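Local coordinates for putative lipoprotein (Pseudomonas protegens, PDB 4KT3), which probably acts as an immunity protein that neutralises a type VI secretion peptidoglycan glycoside hydrolase effector, with which it forms a complex, at residues B[57-61]-B[62-66]; B[118-121]-B[122-125]. One frame throughout, in Å; residues are numbered along the deposited sequence.

Contact 1: B[57-61]-B[62-66]; sequences PPHPG and YYDFS
H59 and D64 form the tight part of this local contact, in which the loop 57-61 turns back beside the start of strand 62-69. H59 ND1 donates to D64 OD2 at 2.6 Å, meeting the syn lone pair of the oxygen, and the acceptor lies only 3° out of the imidazole plane. Ring and carboxylate are twisted by 33°. D64 CG stands beside its own backbone N (chi1 -69°), which carries the carboxylate toward the loop; there P58 slides past it, with P58 CB 3.5 Å from D64 OD2. D64 OD1 is held separately by S84 OG of the neighbouring strand.

The reversal itself is a type II beta turn from H59 to Y62, closed by Y62 N donating to H59 O at 3.0 Å. G61 takes the positive phi that the third position of such a turn demands. Its carbonyl oxygen lies over one face of the Y62 ring, while H59 O and P60 O approach the ring's edge. Waters bridge the backbone inside the turn: one accepts from H59 N and lies within bonding distance of Y62 O; a second donates to Y62 O and accepts a weak bond from G61 N.

Toward the outside the packing is looser. P60 points away from the strand, and P57 CG touches Y63 CE1 at 3.8 Å as the two side chains run side by side.

H59 NE2 is hydrogen-bonded to N34 OD1 of the neighbouring effector chain. With a carboxylate oxygen facing ND1 and an amide oxygen facing NE2, the buried imidazole is consistent with a cationic form, and D64 probably helps to set the ring in the orientation in which NE2 meets the effector.

Contact 2: B[118-121]-B[122-125]; sequences GKSL and ADEK
S120 sits over one face of the D123 carboxylate, with S120 OG 3.2 Å above D123 CG. The backbone N of S120 approaches from this same side and donates to D123 OD1 at 2.8 Å, 43° out of the carboxylate plane. On the opposite side the aliphatic part of K119 crosses the aspartate at about a right angle, K119 CD lying 3.8 Å from D123 OD1. Near the carboxylate edge a water donates to D123 OD1 and to G118 O, linking the group to the residue where helix 104-117 is left behind. A second flat group, the carboxylate of E124, has S120 O over one face, and a water on that side joins S120 O to E124 OE1. L121 CD2 comes up obliquely to E124 OE2.

The serine and aspartate bonds are reciprocal. S120 OG is set between its backbone N and carbonyl carbon (chi1 74°), a position that brings the hydroxyl oxygen under the next turn, where D123 N donates to it at 3.0 Å with an N-H...O angle of 150°. D123 N also makes a weak bond to S120 O. One residue further on, E124 N donates to L121 O at 3.2 Å, from well above the carbonyl plane.

E124 is the buried residue of a turn that otherwise lies at the surface. Its two carboxylate oxygens are fixed inward by S86 OG and T89 OG1, and R128 NH1 returns to L121 O.

The exchange between S120 and D123, side chain to backbone in both directions across S-x-x-D, resembles the reciprocal bonding of a capping box, here around the single turn that precedes helix 125-129, whose own N-cap position is held by E124.

Contact 1 is partly buried and lies nearer the middle of the fold, whereas contact 2 is a surface turn, with centres about 16 Å apart. Both are local reversals, but contact 1 leads from a loop into a sheet strand and contact 2 connects two helices. Strand 78-86 is common to both: residues of 62-66 pair with it, and the buried end of contact 2 reaches it at S86, beside Y62, whose OH packs 4.1 Å from E124 OE2. Their chemistry differs accordingly. In 57-66 the histidine of a histidine-carboxylate pair meets the effector chain, while in 118-125 hydroxyl, carboxylate and backbone groups satisfy one another, untouched by the partner protein.

Contact 1: B[57-61]-B[62-66]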
ATOM      1  N   PRO B  57       8.703   3.636 -11.068  1.00 14.09           N
ATOM      2  CA  PRO B  57       8.430   2.874  -9.842  1.00 14.34           C
ATOM      3  C   PRO B  57       8.831   3.680  -8.597  1.00 12.15           C
ATOM      4  O   PRO B  57       9.825   4.404  -8.636  1.00 15.65           O
ATOM      5  CB  PRO B  57       9.282   1.619 -10.008  1.00 16.91           C
ATOM      6  CG  PRO B  57       9.541   1.513 -11.500  1.00 19.50           C
ATOM      7  CD  PRO B  57       9.581   2.915 -12.005  1.00 17.86           C
ATOM      8  N   PRO B  58       8.020   3.623  -7.527  1.00 11.03           N
ATOM      9  CA  PRO B  58       8.278   4.471  -6.352  1.00 12.69           C
ATOM     10  C   PRO B  58       9.574   4.188  -5.606  1.00 12.61           C
ATOM     11  O   PRO B  58      10.078   5.089  -4.921  1.00 14.05           O
ATOM     12  CB  PRO B  58       7.072   4.189  -5.444  1.00 13.90           C
ATOM     13  CG  PRO B  58       5.978   3.771  -6.393  1.00 14.20           C
ATOM     14  CD  PRO B  58       6.712   2.945  -7.431  1.00 13.05           C
ATOM     15  N   HIS B  59      10.098   2.966  -5.710  1.00 10.85           N
ATOM     16  CA  HIS B  59      11.307   2.583  -4.981  1.00 12.52           C
ATOM     17  C   HIS B  59      12.353   2.065  -5.942  1.00 13.44           C
ATOM     18  O   HIS B  59      12.247   0.946  -6.428  1.00 13.93           O
ATOM     19  CB  HIS B  59      10.973   1.548  -3.908  1.00 11.94           C
ATOM     20  CG  HIS B  59      10.095   2.121  -2.846  1.00 10.89           C
ATOM     21  ND1 HIS B  59       8.722   1.986  -2.860  1.00 12.35           N
ATOM     22  CD2 HIS B  59      10.389   2.920  -1.795  1.00 12.47           C
ATOM     23  CE1 HIS B  59       8.209   2.655  -1.844  1.00 12.79           C
ATOM     24  NE2 HIS B  59       9.200   3.239  -1.188  1.00 12.57           N
ATOM     25  N   PRO B  60      13.333   2.920  -6.260  1.00 13.79           N
ATOM     26  CA  PRO B  60      14.378   2.560  -7.223  1.00 14.57           C
ATOM     27  C   PRO B  60      14.984   1.189  -6.938  1.00 13.82           C
ATOM     28  O   PRO B  60      15.328   0.884  -5.791  1.00 14.61           O
ATOM     29  CB  PRO B  60      15.407   3.665  -7.023  1.00 17.75           C
ATOM     30  CG  PRO B  60      14.560   4.871  -6.648  1.00 17.43           C
ATOM     31  CD  PRO B  60      13.456   4.317  -5.796  1.00 14.14           C
ATOM     32  N   GLY B  61      15.089   0.367  -7.978  1.00 14.71           N
ATOM     33  CA  GLY B  61      15.619  -0.982  -7.834  1.00 15.59           C
ATOM     34  C   GLY B  61      14.549  -2.049  -7.685  1.00 13.14           C
ATOM     35  O   GLY B  61      14.855  -3.246  -7.754  1.00 15.64           O
ATOM     36  N   TYR B  62      13.304  -1.612  -7.467  1.00 12.45           N
ATOM     37  CA  TYR B  62      12.174  -2.508  -7.200  1.00 12.41           C
ATOM     38  C   TYR B  62      10.970  -2.146  -8.071  1.00 12.66           C
ATOM     39  O   TYR B  62      10.859  -1.020  -8.575  1.00 13.52           O
ATOM     40  CB  TYR B  62      11.739  -2.403  -5.717  1.00 11.40           C
ATOM     41  CG  TYR B  62      12.843  -2.738  -4.751  1.00 12.49           C
ATOM     42  CD1 TYR B  62      13.797  -1.789  -4.409  1.00 12.47           C
ATOM     43  CD2 TYR B  62      12.940  -3.996  -4.187  1.00 11.44           C
ATOM     44  CE1 TYR B  62      14.849  -2.106  -3.563  1.00 11.47           C
ATOM     45  CE2 TYR B  62      13.980  -4.325  -3.340  1.00 13.10           C
ATOM     46  CZ  TYR B  62      14.922  -3.379  -3.019  1.00 11.86           C
ATOM     47  OH  TYR B  62      15.965  -3.701  -2.177  1.00 15.99           O
ATOM     48  N   TYR B  63      10.065  -3.104  -8.232  1.00 12.72           N
ATOM     49  CA  TYR B  63       8.706  -2.809  -8.664  1.00 12.08           C
ATOM     50  C   TYR B  63       7.788  -2.998  -7.458  1.00 11.93           C
ATOM     51  O   TYR B  63       7.944  -3.962  -6.710  1.00 12.96           O
ATOM     52  CB  TYR B  63       8.289  -3.750  -9.781  1.00 13.85           C
ATOM     53  CG  TYR B  63       8.925  -3.426 -11.103  1.00 16.23           C
ATOM     54  CD1 TYR B  63       8.631  -2.240 -11.758  1.00 18.05           C
ATOM     55  CD2 TYR B  63       9.811  -4.308 -11.701  1.00 19.47           C
ATOM     56  CE1 TYR B  63       9.210  -1.937 -12.972  1.00 20.31           C
ATOM     57  CE2 TYR B  63      10.390  -4.020 -12.910  1.00 20.44           C
ATOM     58  CZ  TYR B  63      10.093  -2.831 -13.541  1.00 21.28           C
ATOM     59  OH  TYR B  63      10.669  -2.551 -14.755  1.00 28.38           O
ATOM     60  N   ASP B  64       6.841  -2.083  -7.270  1.00 12.17           N
ATOM     61  CA  ASP B  64       5.916  -2.160  -6.139  1.00  9.97           C
ATOM     62  C   ASP B  64       4.556  -2.728  -6.560  1.00  9.71           C
ATOM     63  O   ASP B  64       4.093  -2.510  -7.694  1.00 12.00           O
ATOM     64  CB  ASP B  64       5.685  -0.779  -5.522  1.00 11.09           C
ATOM     65  CG  ASP B  64       6.904  -0.217  -4.813  1.00 12.15           C
ATOM     66  OD1 ASP B  64       7.984  -0.847  -4.804  1.00 12.59           O
ATOM     67  OD2 ASP B  64       6.768   0.907  -4.281  1.00 12.25           O
ATOM     68  N   PHE B  65       3.906  -3.428  -5.629  1.00 11.63           N
ATOM     69  CA  PHE B  65       2.619  -4.065  -5.883  1.00 12.97           C
ATOM     70  C   PHE B  65       1.742  -3.952  -4.656  1.00 13.92           C
ATOM     71  O   PHE B  65       2.220  -4.090  -3.528  1.00 13.44           O
ATOM     72  CB  PHE B  65       2.797  -5.559  -6.194  1.00 13.85           C
ATOM     73  CG  PHE B  65       3.640  -5.822  -7.388  1.00 12.78           C
ATOM     74  CD1 PHE B  65       3.066  -5.906  -8.649  1.00 15.20           C
ATOM     75  CD2 PHE B  65       5.019  -5.970  -7.261  1.00 13.82           C
ATOM     76  CE1 PHE B  65       3.847  -6.136  -9.760  1.00 13.06           C
ATOM     77  CE2 PHE B  65       5.798  -6.202  -8.374  1.00 17.11           C
ATOM     78  CZ  PHE B  65       5.211  -6.293  -9.622  1.00 15.07           C
ATOM     79  N   SER B  66       0.457  -3.700  -4.870  1.00 12.86           N
ATOM     80  CA  SER B  66      -0.491  -3.743  -3.768  1.00 11.35           C
ATOM     81  C   SER B  66      -1.351  -4.991  -3.883  1.00 14.70           C
ATOM     82  O   SER B  66      -1.640  -5.462  -4.985  1.00 16.62           O
ATOM     83  CB  SER B  66      -1.372  -2.497  -3.759  1.00 18.29           C
ATOM     84  OG  SER B  66      -2.256  -2.493  -4.853  1.00 18.38           O
TER
HETATM   85  O   HOH W   1       9.100   0.543  -6.924  1.00 11.20           O
HETATM   86  O   HOH W   2      12.703   0.483 -10.001  1.00 22.07           O

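Contact 2: B[118-121]-B[122-125]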
ATOM      1  N   GLY B 118      23.615 -11.693 -12.305  1.00 22.12           N
ATOM      2  CA  GLY B 118      24.952 -11.575 -11.741  1.00 24.28           C
ATOM      3  C   GLY B 118      25.024 -10.636 -10.544  1.00 22.03           C
ATOM      4  O   GLY B 118      26.121 -10.309 -10.076  1.00 22.12           O
ATOM      5  N   LYS B 119      23.859 -10.220 -10.039  1.00 21.45           N
ATOM      6  CA  LYS B 119      23.757  -9.248  -8.949  1.00 22.08           C
ATOM      7  C   LYS B 119      23.450  -9.919  -7.611  1.00 19.89           C
ATOM      8  O   LYS B 119      22.896 -11.025  -7.567  1.00 20.40           O
ATOM      9  CB  LYS B 119      22.644  -8.243  -9.249  1.00 24.21           C
ATOM     10  CG  LYS B 119      22.835  -7.444 -10.523  1.00 30.24           C
ATOM     11  CD  LYS B 119      24.039  -6.538 -10.428  1.00 36.26           C
ATOM     12  CE  LYS B 119      24.088  -5.563 -11.600  1.00 38.75           C
ATOM     13  NZ  LYS B 119      24.120  -6.280 -12.901  1.00 41.47           N
ATOM     14  N   SER B 120      23.790  -9.231  -6.523  1.00 21.87           N
ATOM     15  CA  SER B 120      23.617  -9.760  -5.175  1.00 21.17           C
ATOM     16  C   SER B 120      22.732  -8.856  -4.319  1.00 18.25           C
ATOM     17  O   SER B 120      22.436  -7.721  -4.689  1.00 18.57           O
ATOM     18  CB  SER B 120      24.976  -9.886  -4.492  1.00 23.49           C
ATOM     19  OG  SER B 120      25.469  -8.606  -4.128  1.00 24.41           O
ATOM     20  N   LEU B 121      22.330  -9.350  -3.155  1.00 20.94           N
ATOM     21  CA  LEU B 121      21.618  -8.507  -2.198  1.00 17.98           C
ATOM     22  C   LEU B 121      22.495  -7.331  -1.746  1.00 18.49           C
ATOM     23  O   LEU B 121      22.007  -6.214  -1.562  1.00 19.68           O
ATOM     24  CB  LEU B 121      21.158  -9.333  -0.995  1.00 16.83           C
ATOM     25  CG  LEU B 121      20.105 -10.399  -1.308  1.00 21.81           C
ATOM     26  CD1 LEU B 121      19.851 -11.263  -0.092  1.00 19.43           C
ATOM     27  CD2 LEU B 121      18.802  -9.755  -1.775  1.00 20.31           C
ATOM     28  N   ALA B 122      23.792  -7.570  -1.583  1.00 18.87           N
ATOM     29  CA  ALA B 122      24.698  -6.506  -1.167  1.00 20.10           C
ATOM     30  C   ALA B 122      24.825  -5.413  -2.239  1.00 21.96           C
ATOM     31  O   ALA B 122      24.981  -4.229  -1.915  1.00 24.23           O
ATOM     32  CB  ALA B 122      26.060  -7.079  -0.812  1.00 23.44           C
ATOM     33  N   ASP B 123      24.753  -5.805  -3.509  1.00 22.12           N
ATOM     34  CA  ASP B 123      24.827  -4.847  -4.622  1.00 23.73           C
ATOM     35  C   ASP B 123      23.721  -3.791  -4.559  1.00 23.14           C
ATOM     36  O   ASP B 123      23.903  -2.665  -5.034  1.00 26.05           O
ATOM     37  CB  ASP B 123      24.721  -5.552  -5.977  1.00 23.34           C
ATOM     38  CG  ASP B 123      25.960  -6.361  -6.333  1.00 26.91           C
ATOM     39  OD1 ASP B 123      25.820  -7.326  -7.118  1.00 26.77           O
ATOM     40  OD2 ASP B 123      27.066  -6.038  -5.846  1.00 30.32           O
ATOM     41  N   GLU B 124      22.574  -4.149  -3.988  1.00 22.34           N
ATOM     42  CA  GLU B 124      21.434  -3.228  -3.921  1.00 18.46           C
ATOM     43  C   GLU B 124      21.172  -2.725  -2.495  1.00 20.95           C
ATOM     44  O   GLU B 124      20.055  -2.334  -2.163  1.00 18.33           O
ATOM     45  CB  GLU B 124      20.175  -3.880  -4.529  1.00 17.63           C
ATOM     46  CG  GLU B 124      19.675  -5.127  -3.810  1.00 16.96           C
ATOM     47  CD  GLU B 124      18.671  -5.953  -4.620  1.00 16.73           C
ATOM     48  OE1 GLU B 124      18.549  -5.774  -5.854  1.00 18.41           O
ATOM     49  OE2 GLU B 124      18.008  -6.812  -4.010  1.00 18.25           O
ATOM     50  N   LYS B 125      22.208  -2.721  -1.661  1.00 20.10           N
ATOM     51  CA  LYS B 125      22.078  -2.286  -0.268  1.00 22.26           C
ATOM     52  C   LYS B 125      21.474  -0.883  -0.151  1.00 23.15           C
ATOM     53  O   LYS B 125      20.554  -0.658   0.636  1.00 21.72           O
ATOM     54  CB  LYS B 125      23.442  -2.338   0.430  1.00 23.63           C
ATOM     55  CG  LYS B 125      23.395  -2.022   1.915  1.00 31.77           C
ATOM     56  CD  LYS B 125      24.799  -2.005   2.509  1.00 38.77           C
ATOM     57  CE  LYS B 125      24.798  -1.477   3.938  1.00 43.03           C
ATOM     58  NZ  LYS B 125      26.163  -1.037   4.370  1.00 47.71           N
TER
HETATM   59  O   HOH W   3      27.648  -8.526  -8.562  1.00 30.12           O
HETATM   60  O   HOH W   4      21.254  -6.277  -6.823  1.00 17.81           O